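Local coordinates for protein soluble lytic murein transglycosylase (Pseudomonas aeruginosa, PDB 5OHU) that probably cleaves the glycosidic bonds of the peptidoglycan glycan strands as a lytic transglycosylase, turning over the cell wall both from chain ends and within chains, at residues 370-375 with 466-471; 472-477 with 615-620. All blocks are in the same frame, centred on the assembly; numbering follows the deposited sequence.

Contact 1 of 2, residues 370-375 with 466-471; sequences GERDFY and YWDDLD
Two loops of the helical superstructure of this Slt-family enzyme meet here, each just ahead of a helix, and Arg372 reaches from the loop before helix 374-383 to Asp468 and Leu470 in the turn before the short helix 470-473. Backbones stay well apart, the closest CA pair being Arg372 and Trp467 at 7.5 Å, and the gap is spanned by the arginine alone. Its chain bends at chi2 (-145°) and again at chi3 (56°), which carries the guanidinium over to the far loop.

There NH1 of Arg372 lies 3.5 Å from OD1 of Asp468, a long salt bridge. The carboxylate sits at the edge of the guanidinium, near its plane, but the two flat groups are turned 47° against each other, so this is not a flat two-pronged pairing. The same oxygen, Asp468 OD1, also lies 3.6 Å from Arg372 CD, alongside the aliphatic part of the chain. NH1 has a stronger partner outside both loops, the carbonyl of Gly390, to which it is hydrogen-bonded. The other terminal nitrogen, Arg372 NH2, comes within 3.7 Å of CD1 of Leu470, which approaches obliquely. Trp467 lies at the margin: its CB starts toward Arg372, while the indole leads away.

Asp373 and Asp469 cap the helices that follow, the latter through OD1 to the backbone N of Ile472. The segment between Gly390 and Arg392 borders the same site, since Asp468 pairs with Arg392 through the backbone and Leu470 N is bonded to Asn391 OD1. The arrangement is a loop-to-loop salt bridge between the residues just before two N-caps, in a fold whose regular structure is nearly all alpha-helix.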
loop_
_atom_site.group_PDB
_atom_site.type_symbol
_atom_site.label_atom_id
_atom_site.label_comp_id
_atom_site.label_asym_id
_atom_site.label_seq_id
_atom_site.Cartn_x
_atom_site.Cartn_y
_atom_site.Cartn_z
ATOM N N GLY A 370 0.748 0.642 27.727
ATOM C CA GLY A 370 0.369 2.006 27.434
ATOM C C GLY A 370 0.275 2.311 25.951
ATOM O O GLY A 370 -0.391 3.285 25.572
ATOM N N GLU A 371 0.927 1.515 25.101
ATOM C CA GLU A 371 0.762 1.613 23.658
ATOM C C GLU A 371 -0.425 0.755 23.236
ATOM O O GLU A 371 -0.626 -0.344 23.756
ATOM C CB GLU A 371 2.029 1.161 22.933
ATOM C CG GLU A 371 2.032 1.434 21.434
ATOM C CD GLU A 371 2.762 2.707 21.075
ATOM O OE1 GLU A 371 3.628 3.142 21.867
ATOM O OE2 GLU A 371 2.477 3.267 19.996
ATOM N N ARG A 372 -1.218 1.263 22.294
ATOM C CA ARG A 372 -2.499 0.650 21.975
ATOM C C ARG A 372 -2.435 -0.296 20.776
ATOM O O ARG A 372 -3.474 -0.601 20.189
ATOM C CB ARG A 372 -3.550 1.733 21.732
ATOM C CG ARG A 372 -3.585 2.792 22.817
ATOM C CD ARG A 372 -4.989 3.289 23.067
ATOM N NE ARG A 372 -5.894 2.194 23.403
ATOM C CZ ARG A 372 -7.160 2.356 23.776
ATOM N NH1 ARG A 372 -7.678 3.573 23.868
ATOM N NH2 ARG A 372 -7.907 1.300 24.059
ATOM N N ASP A 373 -1.253 -0.781 20.406
ATOM C CA ASP A 373 -1.138 -1.633 19.230
ATOM C C ASP A 373 -0.691 -3.040 19.635
ATOM O O ASP A 373 -0.626 -3.378 20.821
ATOM C CB ASP A 373 -0.214 -0.994 18.195
ATOM C CG ASP A 373 1.250 -1.023 18.600
ATOM O OD1 ASP A 373 1.563 -1.232 19.789
ATOM O OD2 ASP A 373 2.093 -0.815 17.714
ATOM N N PHE A 374 -0.369 -3.852 18.625
ATOM C CA PHE A 374 -0.017 -5.254 18.847
ATOM C C PHE A 374 1.131 -5.407 19.837
ATOM O O PHE A 374 1.069 -6.244 20.742
ATOM C CB PHE A 374 0.314 -5.917 17.502
ATOM C CG PHE A 374 0.882 -7.315 17.618
ATOM C CD1 PHE A 374 0.022 -8.403 17.838
ATOM C CD2 PHE A 374 2.255 -7.544 17.544
ATOM C CE1 PHE A 374 0.500 -9.700 17.953
ATOM C CE2 PHE A 374 2.750 -8.848 17.641
ATOM C CZ PHE A 374 1.866 -9.931 17.859
ATOM N N TYR A 375 2.200 -4.614 19.679
ATOM C CA TYR A 375 3.353 -4.766 20.562
ATOM C C TYR A 375 3.081 -4.255 21.981
ATOM O O TYR A 375 3.735 -4.710 22.928
ATOM C CB TYR A 375 4.568 -4.053 19.953
ATOM C CG TYR A 375 5.010 -4.669 18.635
ATOM C CD1 TYR A 375 5.700 -5.883 18.608
ATOM C CD2 TYR A 375 4.714 -4.054 17.412
ATOM C CE1 TYR A 375 6.083 -6.478 17.406
ATOM C CE2 TYR A 375 5.107 -4.637 16.206
ATOM C CZ TYR A 375 5.800 -5.840 16.211
ATOM O OH TYR A 375 6.182 -6.410 15.015
ATOM N N TYR A 466 -6.072 9.156 15.880
ATOM C CA TYR A 466 -6.820 9.184 17.130
ATOM C C TYR A 466 -7.340 7.775 17.397
ATOM O O TYR A 466 -8.398 7.378 16.913
ATOM C CB TYR A 466 -7.956 10.188 17.073
ATOM C CG TYR A 466 -8.648 10.277 18.394
ATOM C CD1 TYR A 466 -8.075 10.980 19.444
ATOM C CD2 TYR A 466 -9.855 9.628 18.615
ATOM C CE1 TYR A 466 -8.693 11.056 20.673
ATOM C CE2 TYR A 466 -10.480 9.697 19.837
ATOM C CZ TYR A 466 -9.894 10.413 20.864
ATOM O OH TYR A 466 -10.509 10.485 22.089
ATOM N N TRP A 467 -6.610 7.033 18.215
ATOM C CA TRP A 467 -6.867 5.614 18.386
ATOM C C TRP A 467 -7.849 5.285 19.511
ATOM O O TRP A 467 -8.321 4.143 19.575
ATOM C CB TRP A 467 -5.546 4.896 18.634
ATOM C CG TRP A 467 -4.507 5.218 17.610
ATOM C CD1 TRP A 467 -3.317 5.840 17.824
ATOM C CD2 TRP A 467 -4.561 4.925 16.203
ATOM N NE1 TRP A 467 -2.619 5.949 16.644
ATOM C CE2 TRP A 467 -3.360 5.394 15.635
ATOM C CE3 TRP A 467 -5.506 4.311 15.373
ATOM C CZ2 TRP A 467 -3.080 5.274 14.270
ATOM C CZ3 TRP A 467 -5.220 4.180 14.014
ATOM C CH2 TRP A 467 -4.021 4.665 13.480
ATOM N N ASP A 468 -8.186 6.242 20.376
ATOM C CA ASP A 468 -8.962 5.933 21.571
ATOM C C ASP A 468 -10.457 5.798 21.315
ATOM O O ASP A 468 -11.193 5.436 22.241
ATOM C CB ASP A 468 -8.723 6.998 22.642
ATOM C CG ASP A 468 -7.255 7.217 22.920
ATOM O OD1 ASP A 468 -6.425 6.482 22.344
ATOM O OD2 ASP A 468 -6.930 8.122 23.716
ATOM N N ASP A 469 -10.939 6.066 20.105
ATOM C CA ASP A 469 -12.366 5.925 19.819
ATOM C C ASP A 469 -12.588 4.531 19.253
ATOM O O ASP A 469 -12.422 4.296 18.053
ATOM C CB ASP A 469 -12.861 7.005 18.864
ATOM C CG ASP A 469 -14.382 7.057 18.782
ATOM O OD1 ASP A 469 -15.025 5.988 18.867
ATOM O OD2 ASP A 469 -14.935 8.169 18.628
ATOM N N LEU A 470 -12.991 3.610 20.121
ATOM C CA LEU A 470 -13.169 2.220 19.745
ATOM C C LEU A 470 -14.555 1.928 19.191
ATOM O O LEU A 470 -14.770 0.849 18.632
ATOM C CB LEU A 470 -12.870 1.332 20.950
ATOM C CG LEU A 470 -11.442 1.484 21.495
ATOM C CD1 LEU A 470 -11.169 0.418 22.565
ATOM C CD2 LEU A 470 -10.412 1.340 20.370
ATOM N N ASP A 471 -15.499 2.859 19.333
ATOM C CA ASP A 471 -16.769 2.716 18.635
ATOM C C ASP A 471 -16.578 2.912 17.136
ATOM O O ASP A 471 -17.047 2.104 16.325
ATOM C CB ASP A 471 -17.793 3.701 19.199
ATOM C CG ASP A 471 -18.350 3.258 20.554
ATOM O OD1 ASP A 471 -17.720 2.393 21.208
ATOM O OD2 ASP A 471 -19.411 3.775 20.968
#

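Contact 2 of 2, residues 472-477 with 615-620; sequences IRFPMA and LSYAVI
The non-helical backbone that leaves the short helix 470-473 passes beside helix 605-624, nearest at the CA atoms of Phe474 and Ile620, 7.9 Å apart, with no hydrogen bond joining the two segments directly. Phe474 fills this gap. Its ring is placed with CG beside the backbone N (chi1 -62°), and it meets two residues spaced three apart on the helix, one turn above the other.

Tyr617 receives the edge of the ring: CE1 of Phe474 lies 3.3 Å from Tyr617 CD1, in an offset edge-to-face pair with centroids 5.2 Å apart and planes at 65°. Ile620 instead lies over a face. Its CG2 is 4.0 Å from the centroid of the Phe474 ring, 28° off the normal, a CH-pi contact, and the same methyl is 3.6 Å from Phe474 CD2.

This aromatic cluster of Phe474, Tyr617 and Tyr621 sits where the residues following the short helix 470-473 pack on helix 605-624. Tyr621 on that helix adds a second edge-to-face partner for Phe474, and its hydroxyl bonds to the carbonyl of Pro475. Tyr617 also touches helix 493-504, through Ala498, Arg501 and Gln502.

Arg473 folds back over its neighbour, with CE2 of Phe474 3.9 Å above the centre of the guanidinium. One water joins the polar ends: it accepts from Arg473 NH2 at 2.9 Å and lies 3.0 Å from Tyr617 OH, reaching the guanidinium at its edge and in its plane. The other terminal nitrogen, NH1, is hydrogen-bonded to the carbonyl of Trp467.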
loop_
_atom_site.group_PDB
_atom_site.type_symbol
_atom_site.label_atom_id
_atom_site.label_comp_id
_atom_site.label_asym_id
_atom_site.label_seq_id
_atom_site.Cartn_x
_atom_site.Cartn_y
_atom_site.Cartn_z
ATOM N N ILE A 472 -15.857 3.964 16.747
ATOM C CA ILE A 472 -15.643 4.200 15.325
ATOM C C ILE A 472 -14.672 3.179 14.757
ATOM O O ILE A 472 -14.899 2.631 13.678
ATOM C CB ILE A 472 -15.157 5.639 15.076
ATOM C CG1 ILE A 472 -16.256 6.646 15.428
ATOM C CG2 ILE A 472 -14.740 5.805 13.617
ATOM C CD1 ILE A 472 -15.967 8.036 14.921
ATOM N N ARG A 473 -13.587 2.889 15.477
ATOM C CA ARG A 473 -12.575 2.001 14.923
ATOM C C ARG A 473 -13.044 0.555 14.843
ATOM O O ARG A 473 -12.460 -0.225 14.081
ATOM C CB ARG A 473 -11.281 2.087 15.740
ATOM C CG ARG A 473 -10.474 3.381 15.524
ATOM C CD ARG A 473 -9.141 3.348 16.281
ATOM N NE ARG A 473 -8.266 2.283 15.790
ATOM C CZ ARG A 473 -7.471 1.551 16.562
ATOM N NH1 ARG A 473 -7.449 1.762 17.870
ATOM N NH2 ARG A 473 -6.711 0.594 16.026
ATOM N N PHE A 474 -14.077 0.174 15.594
ATOM C CA PHE A 474 -14.506 -1.222 15.685
ATOM C C PHE A 474 -16.029 -1.317 15.618
ATOM O O PHE A 474 -16.714 -1.535 16.619
ATOM C CB PHE A 474 -13.913 -1.868 16.940
ATOM C CG PHE A 474 -12.418 -1.882 16.902
ATOM C CD1 PHE A 474 -11.766 -2.725 16.016
ATOM C CD2 PHE A 474 -11.668 -0.979 17.639
ATOM C CE1 PHE A 474 -10.386 -2.721 15.906
ATOM C CE2 PHE A 474 -10.270 -0.972 17.538
ATOM C CZ PHE A 474 -9.636 -1.839 16.663
ATOM N N PRO A 475 -16.580 -1.184 14.418
ATOM C CA PRO A 475 -18.034 -1.282 14.267
ATOM C C PRO A 475 -18.557 -2.671 14.612
ATOM O O PRO A 475 -17.841 -3.678 14.541
ATOM C CB PRO A 475 -18.259 -0.966 12.781
ATOM C CG PRO A 475 -16.910 -1.015 12.137
ATOM C CD PRO A 475 -15.912 -0.724 13.191
ATOM N N MET A 476 -19.853 -2.716 14.957
ATOM C CA MET A 476 -20.519 -3.945 15.382
ATOM C C MET A 476 -21.690 -4.315 14.483
ATOM O O MET A 476 -22.612 -4.998 14.937
ATOM C CB MET A 476 -21.009 -3.812 16.822
ATOM C CG MET A 476 -19.911 -3.545 17.831
ATOM S SD MET A 476 -19.048 -5.066 18.248
ATOM C CE MET A 476 -20.304 -5.933 19.182
ATOM N N ALA A 477 -21.696 -3.858 13.234
ATOM C CA ALA A 477 -22.821 -4.148 12.352
ATOM C C ALA A 477 -22.937 -5.648 12.095
ATOM O O ALA A 477 -21.935 -6.360 12.007
ATOM C CB ALA A 477 -22.672 -3.401 11.026
ATOM N N LEU A 615 -5.205 -10.240 15.363
ATOM C CA LEU A 615 -5.096 -10.622 16.766
ATOM C C LEU A 615 -5.411 -9.443 17.672
ATOM O O LEU A 615 -6.096 -9.603 18.686
ATOM C CB LEU A 615 -3.704 -11.176 17.074
ATOM C CG LEU A 615 -3.390 -12.515 16.399
ATOM C CD1 LEU A 615 -1.893 -12.892 16.559
ATOM C CD2 LEU A 615 -4.296 -13.621 16.963
ATOM N N SER A 616 -4.906 -8.255 17.332
ATOM C CA SER A 616 -5.172 -7.082 18.159
ATOM C C SER A 616 -6.655 -6.733 18.141
ATOM O O SER A 616 -7.234 -6.398 19.179
ATOM C CB SER A 616 -4.338 -5.893 17.671
ATOM O OG SER A 616 -2.945 -6.139 17.833
ATOM N N TYR A 617 -7.286 -6.821 16.970
ATOM C CA TYR A 617 -8.698 -6.484 16.863
ATOM C C TYR A 617 -9.550 -7.456 17.666
ATOM O O TYR A 617 -10.548 -7.046 18.273
ATOM C CB TYR A 617 -9.144 -6.480 15.391
ATOM C CG TYR A 617 -8.464 -5.444 14.499
ATOM C CD1 TYR A 617 -7.727 -4.386 15.040
ATOM C CD2 TYR A 617 -8.553 -5.535 13.113
ATOM C CE1 TYR A 617 -7.103 -3.444 14.220
ATOM C CE2 TYR A 617 -7.949 -4.599 12.292
ATOM C CZ TYR A 617 -7.231 -3.556 12.850
ATOM O OH TYR A 617 -6.626 -2.638 12.026
ATOM N N ALA A 618 -9.167 -8.739 17.682
ATOM C CA ALA A 618 -9.941 -9.725 18.420
ATOM C C ALA A 618 -9.924 -9.425 19.908
ATOM O O ALA A 618 -10.905 -9.688 20.603
ATOM C CB ALA A 618 -9.419 -11.140 18.149
ATOM N N VAL A 619 -8.817 -8.882 20.422
ATOM C CA VAL A 619 -8.797 -8.473 21.818
ATOM C C VAL A 619 -9.871 -7.430 22.058
ATOM O O VAL A 619 -10.669 -7.532 23.000
ATOM C CB VAL A 619 -7.408 -7.941 22.218
ATOM C CG1 VAL A 619 -7.470 -7.354 23.604
ATOM C CG2 VAL A 619 -6.376 -9.049 22.184
ATOM N N ILE A 620 -9.912 -6.412 21.198
ATOM C CA ILE A 620 -10.880 -5.335 21.378
ATOM C C ILE A 620 -12.293 -5.879 21.269
ATOM O O ILE A 620 -13.163 -5.575 22.093
ATOM C CB ILE A 620 -10.621 -4.213 20.356
ATOM C CG1 ILE A 620 -9.224 -3.655 20.581
ATOM C CG2 ILE A 620 -11.643 -3.096 20.500
ATOM C CD1 ILE A 620 -9.029 -3.192 21.992
HETATM O O HOH W 1 -5.804 -0.026 13.311
#

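The centres of contacts 1 and 2 are about 10 Å apart, and both use the short helix 470-473. Along the chain, both segments of contact 1, 370-375 and 466-471, come earlier than either segment of contact 2, 472-477 and 615-620. They also touch: Leu470 CD1 packs on Ile620 CG2 at 4.1 Å, and Phe374, which begins helix 374-383, lies against Ser616 of helix 605-624. The short helix and its flanks are thus held between an earlier loop and helix 605-624. Together the contacts tie helix 470-473 to the loop before helix 374-383 and to helix 605-624, which come from distant parts of the chain.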